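Local coordinates for protein 1d10 (Caenorhabditis elegans, PDB 1T9F), which is of unknown function but adopts the beta-trefoil fold of MIR-repeat proteins such as SDF2, its precursor carrying a signal sequence that probably directs it to the secretory pathway, at residues S22-H27 with Q38-V43; V29-G34 with H99-A104; F85-H90 with T113-T118. One frame throughout, in Å; residues are numbered along the deposited sequence.

In the fold
All three contacts reach one curled antiparallel sheet, the cap of a beta-trefoil whose other sheet is a closed six-stranded barrel. Contact 1 pairs strands 23-27 and 38-43 and closes before contact 3 opens; their centres lie about 15 Å apart. In contact 2 the loop after strand 23-27 docks on strand 100-105, about 11 Å from the centre of contact 1 and 12 Å from that of contact 3. Its segments alternate along the chain with those of the other two and fall in successive MIR repeats, which contact 2 therefore joins. In contact 3, strand 85-89 meets the 3-10 segment and the start of barrel strand 117-120, tying cap to barrel.

Contact 1 of 3, residues S22-H27 with Q38-V43; sequences SRLHSH and QSVTAV
Arg23 faces Val43 and His25 faces Thr41 as hydrogen-bonded pairs of an antiparallel hairpin, one of those that make up the cap of the beta-trefoil. In the first pair Arg23 N reaches Val43 O at 2.9 Å and Val43 N returns to Arg23 O at 2.8 Å. Between the two pairs, Leu24 and Ala42 form a non-hydrogen-bonded pair.

Apolar contacts lie on both faces of the hairpin. Leu24 CD1 packs on Val40 CG1 at 3.7 Å, and Val160 of strand 158-163 covers both residues. On the other face Val43 CG1 sits over the imidazole of His25 in a CH-pi contact, 3.8 Å from the ring centroid and 17° off its normal. The ring stands there because CG of His25 is anti to the backbone N (chi1 -176°), which sets it side by side with Thr41.

Polar groups gather at the far end. Ser26 OG lies 2.9 Å from Ser39 O and 3.0 Å from Gln38 OE1, an atom hydrogen-bonded to Thr82 OG1. Ser39 OG has its stronger partner in Val29 O. A leucine in place of His27 would probably cost Ser39 OG its imidazole donor, leaving its bond to Val29 O without that second tie. That donor is His27 NE2, which meets Ser39 OG at 3.0 Å, close to the ring plane, with a bent N-H...O angle of 139°.

Contact 2 of 3, residues V29-G34 with H99-A104; sequences VKYGSG and HQEVSA
Tyr31 leans across onto Glu101, Val102 and Ser103. CB points toward strand 100-105. CG is anti to the carbonyl carbon of Tyr31 (chi1 -74°), and this turn lays the ring alongside the side chain of Glu101, which runs past it in the opposite direction. CD2 comes first, 3.6 Å from Glu101 OE2, with the ring and carboxylate planes only 21° apart. CE2 follows: it has Val102 O at 3.2 Å and Glu101 CG at 3.7 Å, while Ser103 CB lies at the ring edge, 3.9 Å from CE2.

Here the loop joining strands 23-27 and 38-43 of the first cap hairpin of the beta-trefoil docks on a cap strand of the next MIR repeat. The carboxylate beside the ring is anchored through Glu101 OE1, which is hydrogen-bonded to His89 and Ser35. Glu101 OE2 lies 3.3 Å from Gly34 CA, so close that a side chain at Gly34 would meet the carboxylate.

At the tip, Tyr31 OH donates to Val102 O, which lies in the plane of the ring; the modelled 2.5 Å between them is doubtfully short. The hydroxyl also has a weak bond from Val40 N. A water donates to Tyr31 OH at 2.7 Å and accepts from Val102 N at 2.9 Å.

Contact 3 of 3, residues F85-H90 with T113-T118; sequences FLHSHH and TGDDWT
His87 and Asp115 make the shortest direct bond of this contact: His87 ND1 donates to Asp115 OD1 at 2.6 Å, nearly straight at 168°. The oxygen lies in the imidazole plane, but the N-H comes to it from above the carboxylate plane. Gly114 O rests over one face of the same imidazole, 3.5 Å from His87 ND1, and takes a weak bond from Ser88 N.

The second firm bond is Trp117 NE1 to Leu86 O, 3.0 Å and 173°. Leu86 O lies in the indole plane, while NE1 sits above the carbonyl plane. A water also grips this buried carbonyl, donating to Leu86 O at 2.9 Å and linking it to Asp115 O. Leu86 then folds over the indole: with its CG anti to the backbone N (chi1 -170°), CD2 comes over the face of the five-membered ring, 3.9 Å from its centroid.

Farther out, Ser111 OG and Asp112 N hold Asp115 OD2, which fixes the carboxylate's rotation and presents OD1 to the histidine. His136 NE2 bonds to Gly114 O, and its ring also meets that of Trp117. On the cap side, Ser88 OG is tied to Gln100.

The 3-10 segment 113-115 leads into barrel strand 117-120, whose Trp117 donates to a carbonyl of cap strand 85-89. Trp53 NE1 of strand 53-57 likewise bonds to Leu24 O, consistent with the repeated units of a beta-trefoil.

Contact 1 of 3, residues S22-H27 with Q38-V43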
ATOM      1  N   SER A  22      -8.077  -4.732   8.729  1.00 17.03           N
ATOM      2  CA  SER A  22      -8.175  -5.232   7.356  1.00 18.80           C
ATOM      3  C   SER A  22      -6.806  -5.241   6.662  1.00 21.39           C
ATOM      4  O   SER A  22      -5.923  -4.453   7.009  1.00 18.73           O
ATOM      5  CB  SER A  22      -9.154  -4.365   6.564  1.00 12.61           C
ATOM      6  OG  SER A  22      -8.797  -2.998   6.640  1.00 20.94           O
ATOM      7  N   ARG A  23      -6.636  -6.130   5.684  1.00 15.64           N
ATOM      8  CA  ARG A  23      -5.368  -6.247   4.966  1.00 16.17           C
ATOM      9  C   ARG A  23      -5.402  -5.595   3.595  1.00 17.24           C
ATOM     10  O   ARG A  23      -6.377  -5.755   2.857  1.00 14.95           O
ATOM     11  CB  ARG A  23      -4.979  -7.715   4.786  1.00 18.32           C
ATOM     12  CG  ARG A  23      -4.587  -8.428   6.059  1.00 19.44           C
ATOM     13  CD  ARG A  23      -5.797  -8.947   6.804  1.00 31.46           C
ATOM     14  NE  ARG A  23      -5.445  -9.425   8.139  1.00 43.52           N
ATOM     15  CZ  ARG A  23      -4.620 -10.435   8.384  1.00 45.62           C
ATOM     16  NH1 ARG A  23      -4.050 -11.095   7.382  1.00 53.39           N
ATOM     17  NH2 ARG A  23      -4.363 -10.783   9.637  1.00 43.75           N
ATOM     18  N   LEU A  24      -4.335  -4.870   3.258  1.00 11.44           N
ATOM     19  CA  LEU A  24      -4.240  -4.208   1.950  1.00 10.82           C
ATOM     20  C   LEU A  24      -4.422  -5.318   0.935  1.00 12.80           C
ATOM     21  O   LEU A  24      -3.834  -6.403   1.074  1.00 11.97           O
ATOM     22  CB  LEU A  24      -2.885  -3.523   1.779  1.00 12.78           C
ATOM     23  CG  LEU A  24      -2.791  -2.602   0.556  1.00 10.91           C
ATOM     24  CD1 LEU A  24      -3.848  -1.525   0.640  1.00 13.86           C
ATOM     25  CD2 LEU A  24      -1.408  -1.980   0.490  1.00  9.77           C
ATOM     26  N   HIS A  25      -5.186  -5.041  -0.116  1.00 13.24           N
ATOM     27  CA  HIS A  25      -5.533  -6.107  -1.048  1.00 10.40           C
ATOM     28  C   HIS A  25      -5.778  -5.623  -2.474  1.00 17.84           C
ATOM     29  O   HIS A  25      -6.090  -4.448  -2.712  1.00 15.55           O
ATOM     30  CB  HIS A  25      -6.806  -6.748  -0.465  1.00 15.13           C
ATOM     31  CG  HIS A  25      -7.319  -7.953  -1.197  1.00 22.74           C
ATOM     32  ND1 HIS A  25      -8.209  -7.863  -2.244  1.00 28.39           N
ATOM     33  CD2 HIS A  25      -7.153  -9.276  -0.956  1.00 16.33           C
ATOM     34  CE1 HIS A  25      -8.573  -9.079  -2.617  1.00 20.73           C
ATOM     35  NE2 HIS A  25      -7.947  -9.953  -1.850  1.00 23.95           N
ATOM     36  N   SER A  26      -5.607  -6.526  -3.427  1.00 16.17           N
ATOM     37  CA  SER A  26      -5.905  -6.196  -4.810  1.00 16.77           C
ATOM     38  C   SER A  26      -6.435  -7.439  -5.503  1.00 24.09           C
ATOM     39  O   SER A  26      -6.430  -8.527  -4.926  1.00 20.56           O
ATOM     40  CB  SER A  26      -4.697  -5.643  -5.542  1.00 15.48           C
ATOM     41  OG  SER A  26      -5.146  -4.965  -6.708  1.00 19.35           O
ATOM     42  N   HIS A  27      -6.879  -7.281  -6.744  1.00 20.47           N
ATOM     43  CA  HIS A  27      -7.478  -8.391  -7.470  1.00 24.37           C
ATOM     44  C   HIS A  27      -7.743  -7.943  -8.899  1.00 24.45           C
ATOM     45  O   HIS A  27      -7.422  -6.819  -9.259  1.00 22.36           O
ATOM     46  CB  HIS A  27      -8.782  -8.744  -6.767  1.00 21.36           C
ATOM     47  CG  HIS A  27      -9.507  -7.542  -6.246  1.00 18.89           C
ATOM     48  ND1 HIS A  27     -10.421  -7.605  -5.217  1.00 21.40           N
ATOM     49  CD2 HIS A  27      -9.449  -6.239  -6.616  1.00 20.77           C
ATOM     50  CE1 HIS A  27     -10.896  -6.395  -4.977  1.00 18.99           C
ATOM     51  NE2 HIS A  27     -10.322  -5.548  -5.813  1.00 16.44           N
ATOM     52  N   GLN A  38      -6.863  -1.038 -12.151  1.00 23.53           N
ATOM     53  CA  GLN A  38      -7.157  -2.089 -11.180  1.00 23.22           C
ATOM     54  C   GLN A  38      -7.341  -1.481  -9.798  1.00 22.82           C
ATOM     55  O   GLN A  38      -6.520  -0.681  -9.357  1.00 23.62           O
ATOM     56  CB  GLN A  38      -6.015  -3.101 -11.148  1.00 21.79           C
ATOM     57  CG  GLN A  38      -6.349  -4.389 -10.433  1.00 18.27           C
ATOM     58  CD  GLN A  38      -5.222  -5.386 -10.518  1.00 29.61           C
ATOM     59  OE1 GLN A  38      -4.488  -5.608  -9.546  1.00 25.89           O
ATOM     60  NE2 GLN A  38      -5.056  -5.984 -11.690  1.00 22.57           N
ATOM     61  N   SER A  39      -8.416  -1.865  -9.118  1.00 24.36           N
ATOM     62  CA  SER A  39      -8.704  -1.331  -7.795  1.00 20.75           C
ATOM     63  C   SER A  39      -7.827  -1.907  -6.680  1.00 24.93           C
ATOM     64  O   SER A  39      -7.191  -2.955  -6.835  1.00 20.82           O
ATOM     65  CB  SER A  39     -10.168  -1.574  -7.437  1.00 22.06           C
ATOM     66  OG  SER A  39     -10.436  -2.956  -7.284  1.00 28.40           O
ATOM     67  N   VAL A  40      -7.813  -1.198  -5.554  1.00 22.74           N
ATOM     68  CA  VAL A  40      -7.069  -1.599  -4.364  1.00 18.26           C
ATOM     69  C   VAL A  40      -8.040  -1.446  -3.206  1.00 17.40           C
ATOM     70  O   VAL A  40      -8.717  -0.428  -3.093  1.00 22.30           O
ATOM     71  CB  VAL A  40      -5.857  -0.680  -4.104  1.00 19.67           C
ATOM     72  CG1 VAL A  40      -5.240  -1.000  -2.740  1.00 13.08           C
ATOM     73  CG2 VAL A  40      -4.823  -0.861  -5.208  1.00 18.01           C
ATOM     74  N   THR A  41      -8.118  -2.458  -2.353  1.00 19.62           N
ATOM     75  CA  THR A  41      -9.020  -2.412  -1.208  1.00 17.41           C
ATOM     76  C   THR A  41      -8.326  -2.956   0.034  1.00 16.60           C
ATOM     77  O   THR A  41      -7.122  -3.225   0.025  1.00 17.67           O
ATOM     78  CB  THR A  41     -10.259  -3.296  -1.441  1.00 22.94           C
ATOM     79  OG1 THR A  41      -9.862  -4.678  -1.397  1.00 15.08           O
ATOM     80  CG2 THR A  41     -10.892  -2.992  -2.807  1.00 17.23           C
ATOM     81  N   ALA A  42      -9.102  -3.112   1.103  1.00 16.39           N
ATOM     82  CA  ALA A  42      -8.603  -3.683   2.343  1.00 16.69           C
ATOM     83  C   ALA A  42      -9.649  -4.722   2.722  1.00 19.41           C
ATOM     84  O   ALA A  42     -10.846  -4.419   2.765  1.00 19.59           O
ATOM     85  CB  ALA A  42      -8.479  -2.624   3.422  1.00 20.71           C
ATOM     86  N   VAL A  43      -9.201  -5.941   3.003  1.00 14.96           N
ATOM     87  CA  VAL A  43     -10.118  -7.025   3.330  1.00 21.07           C
ATOM     88  C   VAL A  43     -10.053  -7.567   4.753  1.00 16.54           C
ATOM     89  O   VAL A  43      -8.977  -7.734   5.323  1.00 18.70           O
ATOM     90  CB  VAL A  43      -9.900  -8.208   2.366  1.00 16.05           C
ATOM     91  CG1 VAL A  43     -10.237  -7.776   0.947  1.00 22.34           C
ATOM     92  CG2 VAL A  43      -8.446  -8.675   2.437  1.00 15.79           C
TER

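Contact 2 of 3, residues V29-G34 with H99-A104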
ATOM      1  N   VAL A  29     -10.171  -6.766 -10.397  1.00 32.28           N
ATOM      2  CA  VAL A  29     -11.386  -5.962 -10.450  1.00 24.97           C
ATOM      3  C   VAL A  29     -10.941  -4.526 -10.667  1.00 36.24           C
ATOM      4  O   VAL A  29     -10.229  -3.965  -9.836  1.00 30.64           O
ATOM      5  CB  VAL A  29     -12.183  -6.049  -9.128  1.00 29.49           C
ATOM      6  CG1 VAL A  29     -13.384  -5.117  -9.178  1.00 22.95           C
ATOM      7  CG2 VAL A  29     -12.637  -7.486  -8.882  1.00 27.27           C
ATOM      8  N   LYS A  30     -11.359  -3.933 -11.784  1.00 36.26           N
ATOM      9  CA  LYS A  30     -10.975  -2.566 -12.107  1.00 33.71           C
ATOM     10  C   LYS A  30     -11.993  -1.523 -11.668  1.00 36.36           C
ATOM     11  O   LYS A  30     -13.172  -1.826 -11.493  1.00 34.90           O
ATOM     12  CB  LYS A  30     -10.728  -2.433 -13.614  1.00 39.65           C
ATOM     13  CG  LYS A  30      -9.647  -3.373 -14.137  1.00 51.06           C
ATOM     14  CD  LYS A  30      -9.096  -2.935 -15.485  1.00 50.82           C
ATOM     15  CE  LYS A  30      -7.913  -3.806 -15.895  1.00 49.46           C
ATOM     16  NZ  LYS A  30      -7.235  -3.318 -17.135  1.00 54.24           N
ATOM     17  N   TYR A  31     -11.521  -0.293 -11.481  1.00 33.34           N
ATOM     18  CA  TYR A  31     -12.383   0.809 -11.082  1.00 33.99           C
ATOM     19  C   TYR A  31     -13.267   1.188 -12.257  1.00 41.58           C
ATOM     20  O   TYR A  31     -12.921   0.952 -13.414  1.00 42.00           O
ATOM     21  CB  TYR A  31     -11.566   2.044 -10.691  1.00 38.38           C
ATOM     22  CG  TYR A  31     -10.861   1.972  -9.353  1.00 37.31           C
ATOM     23  CD1 TYR A  31     -11.577   1.758  -8.173  1.00 34.21           C
ATOM     24  CD2 TYR A  31      -9.482   2.169  -9.264  1.00 30.81           C
ATOM     25  CE1 TYR A  31     -10.934   1.746  -6.932  1.00 33.56           C
ATOM     26  CE2 TYR A  31      -8.831   2.158  -8.032  1.00 29.03           C
ATOM     27  CZ  TYR A  31      -9.560   1.947  -6.871  1.00 34.74           C
ATOM     28  OH  TYR A  31      -8.920   1.946  -5.651  1.00 27.67           O
ATOM     29  N   GLY A  32     -14.409   1.782 -11.946  1.00 45.04           N
ATOM     30  CA  GLY A  32     -15.331   2.218 -12.972  1.00 52.06           C
ATOM     31  C   GLY A  32     -15.654   3.659 -12.652  1.00 58.90           C
ATOM     32  O   GLY A  32     -16.821   4.030 -12.533  1.00 62.54           O
ATOM     33  N   SER A  33     -14.611   4.470 -12.499  1.00 59.77           N
ATOM     34  CA  SER A  33     -14.789   5.877 -12.170  1.00 60.84           C
ATOM     35  C   SER A  33     -13.584   6.760 -12.507  1.00 60.63           C
ATOM     36  O   SER A  33     -13.608   7.498 -13.492  1.00 69.40           O
ATOM     37  CB  SER A  33     -15.133   6.016 -10.685  1.00 62.63           C
ATOM     38  OG  SER A  33     -14.187   5.336  -9.870  1.00 61.55           O
ATOM     39  N   GLY A  34     -12.538   6.686 -11.692  1.00 53.19           N
ATOM     40  CA  GLY A  34     -11.360   7.511 -11.914  1.00 48.98           C
ATOM     41  C   GLY A  34     -10.517   7.187 -13.135  1.00 51.02           C
ATOM     42  O   GLY A  34     -10.840   7.585 -14.255  1.00 46.29           O
ATOM     43  N   HIS A  99     -11.426  12.466  -1.780  1.00 35.91           N
ATOM     44  CA  HIS A  99     -10.117  11.850  -1.717  1.00 31.16           C
ATOM     45  C   HIS A  99      -9.545  11.414  -3.052  1.00 35.68           C
ATOM     46  O   HIS A  99     -10.247  11.320  -4.062  1.00 37.44           O
ATOM     47  CB  HIS A  99     -10.135  10.677  -0.734  1.00 34.15           C
ATOM     48  CG  HIS A  99     -10.345  11.097   0.688  1.00 30.13           C
ATOM     49  ND1 HIS A  99      -9.676  12.163   1.251  1.00 34.64           N
ATOM     50  CD2 HIS A  99     -11.133  10.591   1.664  1.00 30.49           C
ATOM     51  CE1 HIS A  99     -10.040  12.296   2.514  1.00 34.06           C
ATOM     52  NE2 HIS A  99     -10.925  11.353   2.790  1.00 36.14           N
ATOM     53  N   GLN A 100      -8.245  11.153  -3.026  1.00 32.92           N
ATOM     54  CA  GLN A 100      -7.481  10.744  -4.188  1.00 29.72           C
ATOM     55  C   GLN A 100      -7.544   9.228  -4.364  1.00 32.33           C
ATOM     56  O   GLN A 100      -7.560   8.478  -3.385  1.00 26.83           O
ATOM     57  CB  GLN A 100      -6.044  11.214  -3.990  1.00 33.59           C
ATOM     58  CG  GLN A 100      -5.088  10.982  -5.132  1.00 35.49           C
ATOM     59  CD  GLN A 100      -3.749  11.631  -4.854  1.00 44.06           C
ATOM     60  OE1 GLN A 100      -3.631  12.859  -4.856  1.00 45.61           O
ATOM     61  NE2 GLN A 100      -2.735  10.815  -4.585  1.00 27.33           N
ATOM     62  N   GLU A 101      -7.583   8.791  -5.618  1.00 27.21           N
ATOM     63  CA  GLU A 101      -7.659   7.374  -5.956  1.00 31.98           C
ATOM     64  C   GLU A 101      -6.334   6.656  -5.729  1.00 33.12           C
ATOM     65  O   GLU A 101      -5.259   7.222  -5.933  1.00 27.43           O
ATOM     66  CB  GLU A 101      -8.052   7.206  -7.430  1.00 26.34           C
ATOM     67  CG  GLU A 101      -8.368   5.778  -7.858  1.00 26.41           C
ATOM     68  CD  GLU A 101      -8.314   5.591  -9.374  1.00 37.34           C
ATOM     69  OE1 GLU A 101      -7.209   5.362  -9.914  1.00 34.01           O
ATOM     70  OE2 GLU A 101      -9.374   5.683 -10.030  1.00 34.00           O
ATOM     71  N   VAL A 102      -6.427   5.402  -5.298  1.00 28.68           N
ATOM     72  CA  VAL A 102      -5.253   4.570  -5.089  1.00 18.26           C
ATOM     73  C   VAL A 102      -5.525   3.323  -5.921  1.00 15.73           C
ATOM     74  O   VAL A 102      -6.563   2.694  -5.778  1.00 22.39           O
ATOM     75  CB  VAL A 102      -5.065   4.206  -3.603  1.00 22.34           C
ATOM     76  CG1 VAL A 102      -3.984   3.143  -3.463  1.00 16.48           C
ATOM     77  CG2 VAL A 102      -4.661   5.453  -2.820  1.00 26.65           C
ATOM     78  N   SER A 103      -4.596   2.968  -6.795  1.00 17.73           N
ATOM     79  CA  SER A 103      -4.799   1.820  -7.669  1.00 16.30           C
ATOM     80  C   SER A 103      -3.600   0.894  -7.715  1.00 19.39           C
ATOM     81  O   SER A 103      -2.575   1.156  -7.086  1.00 18.32           O
ATOM     82  CB  SER A 103      -5.103   2.324  -9.082  1.00 19.03           C
ATOM     83  OG  SER A 103      -4.020   3.116  -9.563  1.00 21.56           O
ATOM     84  N   ALA A 104      -3.751  -0.206  -8.448  1.00 16.70           N
ATOM     85  CA  ALA A 104      -2.683  -1.178  -8.651  1.00 16.07           C
ATOM     86  C   ALA A 104      -2.388  -0.978 -10.138  1.00 26.23           C
ATOM     87  O   ALA A 104      -3.220  -1.292 -10.992  1.00 20.74           O
ATOM     88  CB  ALA A 104      -3.180  -2.581  -8.387  1.00 20.94           C
TER
HETATM   89  O   HOH W   1      -9.062   4.362  -4.546  1.00 23.57           O
HETATM   90  O   HOH W   2     -11.480   6.113  -8.858  1.00 31.60           O

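Contact 3 of 3, residues F85-H90 with T113-T118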
ATOM      1  N   PHE A  85       1.710  -2.488  -9.322  1.00 17.92           N
ATOM      2  CA  PHE A  85       2.313  -1.743  -8.216  1.00 18.35           C
ATOM      3  C   PHE A  85       1.311  -0.795  -7.557  1.00 18.27           C
ATOM      4  O   PHE A  85       0.444  -0.232  -8.227  1.00 23.05           O
ATOM      5  CB  PHE A  85       3.526  -0.926  -8.698  1.00 22.41           C
ATOM      6  CG  PHE A  85       4.790  -1.734  -8.850  1.00 21.72           C
ATOM      7  CD1 PHE A  85       5.106  -2.341 -10.060  1.00 18.02           C
ATOM      8  CD2 PHE A  85       5.656  -1.899  -7.770  1.00 15.54           C
ATOM      9  CE1 PHE A  85       6.266  -3.102 -10.198  1.00 15.30           C
ATOM     10  CE2 PHE A  85       6.814  -2.655  -7.895  1.00 13.76           C
ATOM     11  CZ  PHE A  85       7.122  -3.261  -9.116  1.00 20.90           C
ATOM     12  N   LEU A  86       1.423  -0.622  -6.241  1.00 19.81           N
ATOM     13  CA  LEU A  86       0.537   0.290  -5.532  1.00 12.06           C
ATOM     14  C   LEU A  86       0.801   1.644  -6.191  1.00 17.67           C
ATOM     15  O   LEU A  86       1.938   2.127  -6.210  1.00 19.96           O
ATOM     16  CB  LEU A  86       0.912   0.347  -4.059  1.00 16.62           C
ATOM     17  CG  LEU A  86      -0.087   1.073  -3.171  1.00 15.69           C
ATOM     18  CD1 LEU A  86      -1.433   0.330  -3.198  1.00 15.71           C
ATOM     19  CD2 LEU A  86       0.470   1.151  -1.760  1.00 13.78           C
ATOM     20  N   HIS A  87      -0.253   2.264  -6.697  1.00 17.70           N
ATOM     21  CA  HIS A  87      -0.115   3.506  -7.447  1.00 24.95           C
ATOM     22  C   HIS A  87      -1.086   4.600  -7.036  1.00 22.73           C
ATOM     23  O   HIS A  87      -2.176   4.328  -6.530  1.00 22.46           O
ATOM     24  CB  HIS A  87      -0.347   3.177  -8.925  1.00 20.61           C
ATOM     25  CG  HIS A  87       0.028   4.270  -9.875  1.00 20.55           C
ATOM     26  ND1 HIS A  87       1.288   4.372 -10.428  1.00 22.75           N
ATOM     27  CD2 HIS A  87      -0.710   5.261 -10.431  1.00 29.16           C
ATOM     28  CE1 HIS A  87       1.306   5.374 -11.290  1.00 23.47           C
ATOM     29  NE2 HIS A  87       0.108   5.929 -11.311  1.00 22.42           N
ATOM     30  N   SER A  88      -0.673   5.846  -7.238  1.00 23.14           N
ATOM     31  CA  SER A  88      -1.555   6.966  -6.963  1.00 21.91           C
ATOM     32  C   SER A  88      -1.347   8.045  -8.011  1.00 27.58           C
ATOM     33  O   SER A  88      -0.367   8.029  -8.761  1.00 20.45           O
ATOM     34  CB  SER A  88      -1.353   7.538  -5.571  1.00 21.58           C
ATOM     35  OG  SER A  88      -2.574   8.142  -5.160  1.00 20.62           O
ATOM     36  N   HIS A  89      -2.277   8.985  -8.055  1.00 31.87           N
ATOM     37  CA  HIS A  89      -2.238  10.032  -9.058  1.00 33.03           C
ATOM     38  C   HIS A  89      -3.375  11.010  -8.825  1.00 33.58           C
ATOM     39  O   HIS A  89      -4.096  10.906  -7.833  1.00 29.61           O
ATOM     40  CB  HIS A  89      -2.367   9.383 -10.435  1.00 30.72           C
ATOM     41  CG  HIS A  89      -3.295   8.206 -10.458  1.00 28.32           C
ATOM     42  ND1 HIS A  89      -3.315   7.294 -11.490  1.00 27.84           N
ATOM     43  CD2 HIS A  89      -4.236   7.794  -9.574  1.00 29.18           C
ATOM     44  CE1 HIS A  89      -4.226   6.370 -11.239  1.00 32.72           C
ATOM     45  NE2 HIS A  89      -4.799   6.650 -10.083  1.00 22.60           N
ATOM     46  N   HIS A  90      -3.536  11.955  -9.747  1.00 39.24           N
ATOM     47  CA  HIS A  90      -4.573  12.965  -9.621  1.00 43.99           C
ATOM     48  C   HIS A  90      -5.963  12.583 -10.121  1.00 41.96           C
ATOM     49  O   HIS A  90      -6.537  13.271 -10.961  1.00 44.14           O
ATOM     50  CB  HIS A  90      -4.131  14.262 -10.303  1.00 49.87           C
ATOM     51  CG  HIS A  90      -3.187  15.082  -9.481  1.00 61.18           C
ATOM     52  ND1 HIS A  90      -3.460  15.448  -8.181  1.00 65.80           N
ATOM     53  CD2 HIS A  90      -1.983  15.627  -9.781  1.00 68.17           C
ATOM     54  CE1 HIS A  90      -2.466  16.182  -7.714  1.00 66.87           C
ATOM     55  NE2 HIS A  90      -1.558  16.307  -8.664  1.00 68.33           N
ATOM     56  N   THR A 113       7.366   7.063 -11.463  1.00 26.65           N
ATOM     57  CA  THR A 113       7.427   7.763 -10.172  1.00 25.17           C
ATOM     58  C   THR A 113       6.117   7.704  -9.377  1.00 23.58           C
ATOM     59  O   THR A 113       6.110   7.890  -8.156  1.00 20.37           O
ATOM     60  CB  THR A 113       7.824   9.257 -10.352  1.00 21.23           C
ATOM     61  OG1 THR A 113       6.842   9.931 -11.149  1.00 25.42           O
ATOM     62  CG2 THR A 113       9.177   9.371 -11.021  1.00 31.36           C
ATOM     63  N   GLY A 114       5.012   7.457 -10.071  1.00 19.33           N
ATOM     64  CA  GLY A 114       3.727   7.370  -9.397  1.00 16.23           C
ATOM     65  C   GLY A 114       3.617   6.164  -8.472  1.00 17.50           C
ATOM     66  O   GLY A 114       2.675   6.076  -7.682  1.00 21.71           O
ATOM     67  N   ASP A 115       4.569   5.238  -8.567  1.00 14.38           N
ATOM     68  CA  ASP A 115       4.567   4.036  -7.737  1.00 14.69           C
ATOM     69  C   ASP A 115       5.368   4.205  -6.441  1.00 22.75           C
ATOM     70  O   ASP A 115       5.347   3.313  -5.588  1.00 17.00           O
ATOM     71  CB  ASP A 115       5.152   2.834  -8.500  1.00 11.31           C
ATOM     72  CG  ASP A 115       4.326   2.442  -9.724  1.00 20.68           C
ATOM     73  OD1 ASP A 115       3.092   2.611  -9.698  1.00 20.93           O
ATOM     74  OD2 ASP A 115       4.922   1.940 -10.705  1.00 19.47           O
ATOM     75  N   ASP A 116       6.067   5.338  -6.301  1.00 16.29           N
ATOM     76  CA  ASP A 116       6.894   5.597  -5.120  1.00 15.04           C
ATOM     77  C   ASP A 116       6.135   6.060  -3.874  1.00 11.53           C
ATOM     78  O   ASP A 116       5.338   6.995  -3.927  1.00 18.19           O
ATOM     79  CB  ASP A 116       7.980   6.643  -5.430  1.00 21.95           C
ATOM     80  CG  ASP A 116       9.064   6.124  -6.370  1.00 30.84           C
ATOM     81  OD1 ASP A 116       9.288   4.893  -6.436  1.00 24.55           O
ATOM     82  OD2 ASP A 116       9.711   6.968  -7.033  1.00 28.43           O
ATOM     83  N   TRP A 117       6.418   5.410  -2.749  1.00 16.58           N
ATOM     84  CA  TRP A 117       5.802   5.748  -1.470  1.00 16.95           C
ATOM     85  C   TRP A 117       6.890   5.922  -0.409  1.00 23.66           C
ATOM     86  O   TRP A 117       7.789   5.087  -0.293  1.00 20.27           O
ATOM     87  CB  TRP A 117       4.847   4.645  -1.007  1.00 17.98           C
ATOM     88  CG  TRP A 117       3.696   4.406  -1.935  1.00 15.86           C
ATOM     89  CD1 TRP A 117       3.710   3.662  -3.078  1.00 20.12           C
ATOM     90  CD2 TRP A 117       2.364   4.917  -1.805  1.00 17.06           C
ATOM     91  NE1 TRP A 117       2.471   3.672  -3.668  1.00 15.44           N
ATOM     92  CE2 TRP A 117       1.624   4.436  -2.911  1.00 13.01           C
ATOM     93  CE3 TRP A 117       1.723   5.732  -0.867  1.00 20.42           C
ATOM     94  CZ2 TRP A 117       0.276   4.745  -3.104  1.00 15.09           C
ATOM     95  CZ3 TRP A 117       0.375   6.039  -1.057  1.00 25.06           C
ATOM     96  CH2 TRP A 117      -0.332   5.545  -2.170  1.00 21.57           C
ATOM     97  N   THR A 118       6.804   7.005   0.356  1.00 17.03           N
ATOM     98  CA  THR A 118       7.772   7.265   1.411  1.00 15.09           C
ATOM     99  C   THR A 118       7.328   6.526   2.656  1.00 14.33           C
ATOM    100  O   THR A 118       6.172   6.634   3.069  1.00 21.35           O
ATOM    101  CB  THR A 118       7.857   8.764   1.737  1.00 17.86           C
ATOM    102  OG1 THR A 118       8.244   9.486   0.566  1.00 18.87           O
ATOM    103  CG2 THR A 118       8.886   9.013   2.836  1.00 25.03           C
TER
HETATM  104  O   HOH W   3       4.435   0.830  -5.631  1.00 16.57           O